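Mitogen activated protein kinase, putative (Leishmania donovani, PDB 4QNY) probably phosphorylates serine and threonine residues of target proteins with ATP, as a mitogen-activated protein kinase of a signalling cascade in this parasite. Local coordinates at residues Glu57-Glu60 with Leu64-Arg67; Arg70-Leu75 with Asp99-Val104. One frame throughout, in Å; residues are numbered along the deposited sequence.

Interaction 1 of 2, residues Glu57-Glu60 with Leu64-Arg67; sequences EIFE and LAKR
Ile58 and Leu64 carry this contact, and their side chains meet at a slant rather than end to end. The delta methyl of Ile58 touches Leu64, with 3.7 Å between Ile58 CD1 and Leu64 CB. The first torsion sets CG1 beside the backbone N (chi1 -84°) and the second turns CD1 toward Leu64 (chi2 -64°), while the CG2 branch leans over the backbone of Ala65, 3.9 Å from Ile58 CG2 to Ala65 CA. Leu64 CD1 lies 3.5 Å from Glu57 O, and Leu64 CB sits 3.5 Å from Ile58 O. Phe59 takes a smaller share, its ring approaching the methyl of Ala65 obliquely, and Ile58 CG2 covers one face of that ring over its centre. Tyr33, in a loop, also touches Ile58 and Leu64, and helix 337-349 packs on Phe59 and Ala65. The contact is an example of a helix anchored to the loop that leads into it, here helix 62-77, the helix C of protein kinases. Ile58 O approaches Ala65 N to 3.4 Å at an angle too poor for a hydrogen bond; van der Waals contact, carbon on carbon and carbonyl oxygen on methyl or methylene, therefore makes up the interface, between segments that a three-residue link already keeps close.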
ATOM      1  N   GLU A  57       1.325  16.696  14.101  1.00 34.09           N
ATOM      2  CA  GLU A  57       0.125  15.978  14.514  1.00 32.85           C
ATOM      3  C   GLU A  57       0.410  14.500  14.767  1.00 32.91           C
ATOM      4  O   GLU A  57      -0.345  13.825  15.468  1.00 37.61           O
ATOM      5  CB  GLU A  57      -0.975  16.136  13.460  1.00 39.72           C
ATOM      6  CG  GLU A  57      -0.928  17.459  12.698  1.00 49.34           C
ATOM      7  CD  GLU A  57      -1.068  18.685  13.590  1.00 65.02           C
ATOM      8  OE1 GLU A  57      -1.564  18.557  14.730  1.00 77.19           O
ATOM      9  OE2 GLU A  57      -0.678  19.784  13.145  1.00 71.78           O
ATOM     10  N   ILE A  58       1.504  14.005  14.198  1.00 22.51           N
ATOM     11  CA  ILE A  58       1.932  12.629  14.422  1.00 25.72           C
ATOM     12  C   ILE A  58       2.425  12.451  15.859  1.00 29.36           C
ATOM     13  O   ILE A  58       2.180  11.420  16.490  1.00 31.05           O
ATOM     14  CB  ILE A  58       3.037  12.219  13.416  1.00 25.47           C
ATOM     15  CG1 ILE A  58       2.410  11.768  12.096  1.00 20.65           C
ATOM     16  CG2 ILE A  58       3.909  11.102  13.971  1.00 20.71           C
ATOM     17  CD1 ILE A  58       1.563  10.517  12.218  1.00 30.28           C
ATOM     18  N   PHE A  59       3.093  13.475  16.382  1.00 26.35           N
ATOM     19  CA  PHE A  59       3.673  13.407  17.720  1.00 37.40           C
ATOM     20  C   PHE A  59       2.732  13.925  18.804  1.00 37.56           C
ATOM     21  O   PHE A  59       3.163  14.223  19.918  1.00 39.70           O
ATOM     22  CB  PHE A  59       4.990  14.181  17.758  1.00 41.76           C
ATOM     23  CG  PHE A  59       6.029  13.633  16.829  1.00 42.23           C
ATOM     24  CD1 PHE A  59       6.769  12.518  17.181  1.00 40.12           C
ATOM     25  CD2 PHE A  59       6.253  14.220  15.595  1.00 40.73           C
ATOM     26  CE1 PHE A  59       7.721  12.005  16.325  1.00 37.25           C
ATOM     27  CE2 PHE A  59       7.204  13.712  14.735  1.00 37.05           C
ATOM     28  CZ  PHE A  59       7.935  12.600  15.099  1.00 38.94           C
ATOM     29  N   GLU A  60       1.448  14.032  18.475  1.00 30.49           N
ATOM     30  CA  GLU A  60       0.439  14.405  19.458  1.00 33.74           C
ATOM     31  C   GLU A  60      -0.208  13.152  20.038  1.00 45.08           C
ATOM     32  O   GLU A  60      -0.666  13.146  21.181  1.00 49.22           O
ATOM     33  CB  GLU A  60      -0.621  15.314  18.835  1.00 30.00           C
ATOM     34  N   LEU A  64      -0.095   7.188  16.642  1.00 29.54           N
ATOM     35  CA  LEU A  64       0.378   7.728  15.373  1.00 22.04           C
ATOM     36  C   LEU A  64       1.900   7.708  15.283  1.00 29.29           C
ATOM     37  O   LEU A  64       2.467   7.384  14.238  1.00 27.80           O
ATOM     38  CB  LEU A  64      -0.137   9.157  15.178  1.00 22.42           C
ATOM     39  CG  LEU A  64      -1.637   9.317  14.922  1.00 36.04           C
ATOM     40  CD1 LEU A  64      -2.029  10.787  14.903  1.00 23.76           C
ATOM     41  CD2 LEU A  64      -2.032   8.636  13.621  1.00 33.58           C
ATOM     42  N   ALA A  65       2.557   8.053  16.386  1.00 22.68           N
ATOM     43  CA  ALA A  65       4.012   8.108  16.424  1.00 22.55           C
ATOM     44  C   ALA A  65       4.628   6.714  16.349  1.00 24.42           C
ATOM     45  O   ALA A  65       5.702   6.534  15.778  1.00 20.68           O
ATOM     46  CB  ALA A  65       4.481   8.829  17.679  1.00 28.16           C
ATOM     47  N   LYS A  66       3.949   5.730  16.930  1.00 30.80           N
ATOM     48  CA  LYS A  66       4.428   4.354  16.879  1.00 32.59           C
ATOM     49  C   LYS A  66       4.318   3.800  15.461  1.00 31.84           C
ATOM     50  O   LYS A  66       5.115   2.958  15.051  1.00 32.91           O
ATOM     51  CB  LYS A  66       3.650   3.471  17.858  1.00 37.39           C
ATOM     52  CG  LYS A  66       4.044   3.662  19.317  1.00 40.58           C
ATOM     53  CD  LYS A  66       3.073   2.957  20.257  1.00 50.88           C
ATOM     54  CE  LYS A  66       3.259   1.447  20.233  1.00 56.27           C
ATOM     55  NZ  LYS A  66       4.452   1.017  21.015  1.00 60.62           N
ATOM     56  N   ARG A  67       3.330   4.285  14.715  1.00 20.63           N
ATOM     57  CA  ARG A  67       3.138   3.862  13.333  1.00 24.30           C
ATOM     58  C   ARG A  67       4.259   4.367  12.432  1.00 28.23           C
ATOM     59  O   ARG A  67       4.748   3.637  11.569  1.00 22.52           O
ATOM     60  CB  ARG A  67       1.791   4.349  12.799  1.00 25.80           C
ATOM     61  CG  ARG A  67       0.587   3.608  13.350  1.00 30.35           C
ATOM     62  CD  ARG A  67      -0.692   4.097  12.691  1.00 31.45           C
ATOM     63  NE  ARG A  67      -1.877   3.436  13.228  1.00 40.97           N
ATOM     64  CZ  ARG A  67      -3.121   3.719  12.856  1.00 44.92           C
ATOM     65  NH1 ARG A  67      -4.141   3.067  13.397  1.00 43.83           N
ATOM     66  NH2 ARG A  67      -3.344   4.654  11.943  1.00 43.05           N
TER

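Interaction 2 of 2, residues Arg70-Leu75 with Asp99-Val104; sequences REIKLL and DHFYIV. With ANP (phosphoaminophosphonic acid-adenylate ester), chain D.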
ATOM      1  N   ARG A  70       7.603   2.497  13.086  1.00 34.21           N
ATOM      2  CA  ARG A  70       7.600   1.188  12.448  1.00 32.67           C
ATOM      3  C   ARG A  70       7.835   1.313  10.946  1.00 26.43           C
ATOM      4  O   ARG A  70       8.517   0.484  10.346  1.00 27.03           O
ATOM      5  CB  ARG A  70       6.280   0.463  12.721  1.00 31.16           C
ATOM      6  CG  ARG A  70       6.158  -0.884  12.026  1.00 34.08           C
ATOM      7  CD  ARG A  70       4.807  -1.534  12.286  1.00 35.37           C
ATOM      8  NE  ARG A  70       4.675  -2.006  13.663  1.00 38.47           N
ATOM      9  CZ  ARG A  70       3.634  -2.696  14.117  1.00 47.19           C
ATOM     10  NH1 ARG A  70       2.630  -2.999  13.303  1.00 21.60           N
ATOM     11  NH2 ARG A  70       3.595  -3.087  15.383  1.00 46.54           N
ATOM     12  N   GLU A  71       7.275   2.360  10.346  1.00 22.16           N
ATOM     13  CA  GLU A  71       7.406   2.585   8.909  1.00 22.04           C
ATOM     14  C   GLU A  71       8.859   2.827   8.504  1.00 27.46           C
ATOM     15  O   GLU A  71       9.333   2.276   7.511  1.00 27.72           O
ATOM     16  CB  GLU A  71       6.536   3.764   8.468  1.00 23.85           C
ATOM     17  CG  GLU A  71       6.587   4.044   6.974  1.00 34.00           C
ATOM     18  CD  GLU A  71       5.716   5.218   6.565  1.00 46.93           C
ATOM     19  OE1 GLU A  71       4.858   5.635   7.371  1.00 49.41           O
ATOM     20  OE2 GLU A  71       5.890   5.723   5.436  1.00 48.88           O
ATOM     21  N   ILE A  72       9.558   3.654   9.276  1.00 19.16           N
ATOM     22  CA  ILE A  72      10.972   3.919   9.025  1.00 19.46           C
ATOM     23  C   ILE A  72      11.799   2.650   9.215  1.00 20.05           C
ATOM     24  O   ILE A  72      12.686   2.352   8.413  1.00 20.78           O
ATOM     25  CB  ILE A  72      11.512   5.039   9.943  1.00 26.57           C
ATOM     26  CG1 ILE A  72      11.209   6.408   9.337  1.00 22.85           C
ATOM     27  CG2 ILE A  72      13.013   4.907  10.146  1.00 41.07           C
ATOM     28  CD1 ILE A  72      10.128   7.161  10.049  1.00 33.91           C
ATOM     29  N   LYS A  73      11.494   1.903  10.272  1.00 23.56           N
ATOM     30  CA  LYS A  73      12.186   0.648  10.547  1.00 26.61           C
ATOM     31  C   LYS A  73      12.024  -0.341   9.397  1.00 21.18           C
ATOM     32  O   LYS A  73      12.977  -1.013   9.008  1.00 27.81           O
ATOM     33  CB  LYS A  73      11.676   0.023  11.846  1.00 32.19           C
ATOM     34  CG  LYS A  73      12.274   0.625  13.106  1.00 33.58           C
ATOM     35  CD  LYS A  73      11.982  -0.253  14.314  1.00 44.04           C
ATOM     36  CE  LYS A  73      12.881   0.100  15.487  1.00 52.40           C
ATOM     37  NZ  LYS A  73      12.734  -0.874  16.606  1.00 57.92           N
ATOM     38  N   LEU A  74      10.812  -0.420   8.857  1.00 20.54           N
ATOM     39  CA  LEU A  74      10.524  -1.324   7.750  1.00 20.67           C
ATOM     40  C   LEU A  74      11.243  -0.901   6.473  1.00 20.74           C
ATOM     41  O   LEU A  74      11.776  -1.739   5.749  1.00 22.47           O
ATOM     42  CB  LEU A  74       9.017  -1.400   7.503  1.00 20.19           C
ATOM     43  CG  LEU A  74       8.221  -2.197   8.537  1.00 25.62           C
ATOM     44  CD1 LEU A  74       6.757  -1.826   8.469  1.00 19.98           C
ATOM     45  CD2 LEU A  74       8.405  -3.690   8.316  1.00 27.01           C
ATOM     46  N   LEU A  75      11.255   0.402   6.201  1.00 20.28           N
ATOM     47  CA  LEU A  75      11.939   0.927   5.023  1.00 23.52           C
ATOM     48  C   LEU A  75      13.431   0.610   5.065  1.00 26.72           C
ATOM     49  O   LEU A  75      14.034   0.279   4.044  1.00 31.99           O
ATOM     50  CB  LEU A  75      11.725   2.438   4.905  1.00 21.05           C
ATOM     51  CG  LEU A  75      10.343   2.893   4.433  1.00 32.67           C
ATOM     52  CD1 LEU A  75      10.205   4.402   4.554  1.00 27.46           C
ATOM     53  CD2 LEU A  75      10.091   2.443   3.002  1.00 19.50           C
ATOM     54  N   ASP A  99       9.469  18.511  16.617  1.00 23.43           N
ATOM     55  CA  ASP A  99       8.034  18.453  16.385  1.00 23.40           C
ATOM     56  C   ASP A  99       7.770  18.070  14.933  1.00 24.14           C
ATOM     57  O   ASP A  99       6.645  18.166  14.445  1.00 28.55           O
ATOM     58  CB  ASP A  99       7.370  19.789  16.727  1.00 27.91           C
ATOM     59  CG  ASP A  99       7.867  20.929  15.859  1.00 24.39           C
ATOM     60  OD1 ASP A  99       7.186  21.973  15.804  1.00 39.85           O
ATOM     61  OD2 ASP A  99       8.939  20.784  15.232  1.00 37.77           O
ATOM     62  N   HIS A 100       8.829  17.634  14.258  1.00 27.12           N
ATOM     63  CA  HIS A 100       8.768  17.242  12.854  1.00 28.30           C
ATOM     64  C   HIS A 100      10.064  16.546  12.454  1.00 21.01           C
ATOM     65  O   HIS A 100      11.081  16.691  13.129  1.00 21.37           O
ATOM     66  CB  HIS A 100       8.543  18.459  11.957  1.00 21.60           C
ATOM     67  CG  HIS A 100       9.775  19.283  11.749  1.00 27.69           C
ATOM     68  ND1 HIS A 100      10.241  20.178  12.688  1.00 25.47           N
ATOM     69  CD2 HIS A 100      10.648  19.336  10.715  1.00 27.60           C
ATOM     70  CE1 HIS A 100      11.342  20.752  12.239  1.00 27.41           C
ATOM     71  NE2 HIS A 100      11.611  20.257  11.044  1.00 25.02           N
ATOM     72  N   PHE A 101      10.026  15.800  11.354  1.00 23.31           N
ATOM     73  CA  PHE A 101      11.238  15.213  10.788  1.00 25.33           C
ATOM     74  C   PHE A 101      10.989  14.740   9.357  1.00 24.52           C
ATOM     75  O   PHE A 101       9.842  14.621   8.924  1.00 19.62           O
ATOM     76  CB  PHE A 101      11.750  14.060  11.660  1.00 26.69           C
ATOM     77  CG  PHE A 101      10.993  12.776  11.491  1.00 31.52           C
ATOM     78  CD1 PHE A 101       9.805  12.561  12.166  1.00 37.34           C
ATOM     79  CD2 PHE A 101      11.487  11.769  10.677  1.00 26.39           C
ATOM     80  CE1 PHE A 101       9.114  11.376  12.021  1.00 32.90           C
ATOM     81  CE2 PHE A 101      10.801  10.584  10.526  1.00 22.80           C
ATOM     82  CZ  PHE A 101       9.612  10.386  11.200  1.00 27.36           C
ATOM     83  N   TYR A 102      12.069  14.477   8.629  1.00 31.84           N
ATOM     84  CA  TYR A 102      11.976  14.134   7.213  1.00 31.37           C
ATOM     85  C   TYR A 102      12.426  12.710   6.904  1.00 26.46           C
ATOM     86  O   TYR A 102      13.430  12.230   7.432  1.00 33.40           O
ATOM     87  CB  TYR A 102      12.800  15.116   6.377  1.00 20.10           C
ATOM     88  CG  TYR A 102      12.128  16.451   6.161  1.00 29.66           C
ATOM     89  CD1 TYR A 102      11.367  16.690   5.024  1.00 26.29           C
ATOM     90  CD2 TYR A 102      12.250  17.472   7.094  1.00 20.66           C
ATOM     91  CE1 TYR A 102      10.750  17.909   4.821  1.00 25.88           C
ATOM     92  CE2 TYR A 102      11.637  18.695   6.899  1.00 20.98           C
ATOM     93  CZ  TYR A 102      10.888  18.907   5.761  1.00 25.06           C
ATOM     94  OH  TYR A 102      10.272  20.120   5.560  1.00 22.91           O
ATOM     95  N   ILE A 103      11.671  12.046   6.036  1.00 26.49           N
ATOM     96  CA  ILE A 103      12.041  10.733   5.525  1.00 25.55           C
ATOM     97  C   ILE A 103      12.550  10.870   4.096  1.00 19.84           C
ATOM     98  O   ILE A 103      11.830  11.351   3.220  1.00 24.54           O
ATOM     99  CB  ILE A 103      10.853   9.754   5.556  1.00 21.10           C
ATOM    100  CG1 ILE A 103      10.324   9.601   6.983  1.00 21.35           C
ATOM    101  CG2 ILE A 103      11.258   8.407   4.980  1.00 21.86           C
ATOM    102  CD1 ILE A 103       9.004   8.868   7.065  1.00 18.48           C
ATOM    103  N   VAL A 104      13.789  10.453   3.866  1.00 19.96           N
ATOM    104  CA  VAL A 104      14.408  10.594   2.553  1.00 20.43           C
ATOM    105  C   VAL A 104      14.463   9.261   1.813  1.00 26.92           C
ATOM    106  O   VAL A 104      15.119   8.318   2.258  1.00 24.07           O
ATOM    107  CB  VAL A 104      15.829  11.171   2.667  1.00 30.00           C
ATOM    108  CG1 VAL A 104      16.485  11.241   1.300  1.00 21.84           C
ATOM    109  CG2 VAL A 104      15.787  12.547   3.316  1.00 21.12           C
TER
HETATM  110  PG  ANP D 402       1.476   7.804   5.556  1.00113.16           P
HETATM  111  O1G ANP D 402       2.093   9.167   5.576  1.00112.11           O
HETATM  112  O2G ANP D 402       2.596   6.728   5.828  1.00 39.62           O
HETATM  113  O3G ANP D 402       0.389   7.707   6.702  1.00 61.08           O
HETATM  114  PB  ANP D 402       0.917   8.716   2.930  1.00 24.36           P
HETATM  115  O1B ANP D 402       0.552  10.033   3.534  1.00 41.58           O
HETATM  116  O2B ANP D 402      -0.040   8.436   1.735  1.00 13.73           O
HETATM  117  N3B ANP D 402       0.741   7.482   4.060  1.00 33.02           N
HETATM  118  PA  ANP D 402       2.888   8.056   1.098  1.00 22.80           P
HETATM  119  O1A ANP D 402       1.874   7.121   0.560  1.00 20.43           O
HETATM  120  O2A ANP D 402       4.213   7.370   1.441  1.00 21.54           O
HETATM  121  O3A ANP D 402       2.399   8.772   2.440  1.00 30.52           O
HETATM  122  O5' ANP D 402       3.107   9.206   0.030  1.00 25.62           O
HETATM  123  C5' ANP D 402       2.002   9.918  -0.565  1.00 26.91           C
HETATM  124  C4' ANP D 402       2.254  10.069  -2.045  1.00 21.07           C
HETATM  125  O4' ANP D 402       3.564  10.629  -2.266  1.00 22.84           O
HETATM  126  C3' ANP D 402       2.251   8.775  -2.847  1.00 20.08           C
HETATM  127  O3' ANP D 402       0.925   8.395  -3.201  1.00 25.61           O
HETATM  128  C2' ANP D 402       3.084   9.153  -4.072  1.00 25.53           C
HETATM  129  O2' ANP D 402       2.295   9.797  -5.067  1.00 21.23           O
HETATM  130  C1' ANP D 402       4.104  10.134  -3.478  1.00 28.79           C
HETATM  131  N9  ANP D 402       5.401   9.530  -3.194  1.00 26.50           N
HETATM  132  C8  ANP D 402       5.782   8.895  -2.045  1.00 18.58           C
HETATM  133  N7  ANP D 402       7.016   8.440  -2.061  1.00 16.66           N
HETATM  134  C5  ANP D 402       7.471   8.806  -3.318  1.00 11.82           C
HETATM  135  C6  ANP D 402       8.713   8.617  -3.965  1.00 15.93           C
HETATM  136  N6  ANP D 402       9.752   7.991  -3.410  1.00 21.42           N
HETATM  137  N1  ANP D 402       8.845   9.104  -5.219  1.00 18.56           N
HETATM  138  C2  ANP D 402       7.807   9.731  -5.780  1.00 15.93           C
HETATM  139  N3  ANP D 402       6.595   9.968  -5.269  1.00 21.21           N
HETATM  140  C4  ANP D 402       6.494   9.476  -4.030  1.00 21.29           C
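Ile103 and Ile72 bury the most surface here, each presenting its delta methyl to the other, with 3.6 Å between Ile72 CD1 and Ile103 CD1. The two side chains slant across one another, and Ile72 CG1 is also 4.0 Å from Ile103 CD1. Phe101, two residues earlier on the same face of its strand, comes at Ile72 from the opposite direction. Ile72 CD1 sits at the edge of the Phe101 ring, near the ring plane, 3.5 Å from Phe101 CZ and equally near CE2. This is the N-lobe of the protein kinase fold, in which helix C, here helix 62-77, packs against the five-stranded antiparallel sheet; the helix and strand segments run roughly parallel, at 26°, with their axes 10.8 Å apart. A turn further along the helix, Leu75 CD1 touches Ile103 CG2 at 4.2 Å, the two side chains nearly perpendicular. Beside this apolar layer Glu71 extends from the helix with CG anti to the backbone N (chi1 -179°), carrying its carboxylate toward the nucleotide analogue, where Glu71 OE1 is 2.9 Å from ANP O2G. Its other oxygen, OE2, makes a salt bridge to Lys52 NZ, the lysine–glutamate pair characteristic of an active kinase with helix C swung in, and Lys52 is itself hydrogen-bonded to the nucleotide.

Overall arrangement
From the N terminus, strand 47-54 leads into the loop holding 57-60, and interaction 1 closes a short loop within the next few residues, against the beginning of helix 62-77. Interaction 2 opens further along that same helix and closes a longer loop, one that takes in strand 86-90 before returning on strand 101-106. The two are in series, neither enclosing nor crossing the other, and helix 62-77 is common to both. They also meet directly: the Phe59 ring packs on Phe101, with Phe59 CZ 3.5 Å from Phe101 CD1. The helix thus illustrates how one N-lobe element can be anchored twice, near its start to the preceding loop and further along to the sheet.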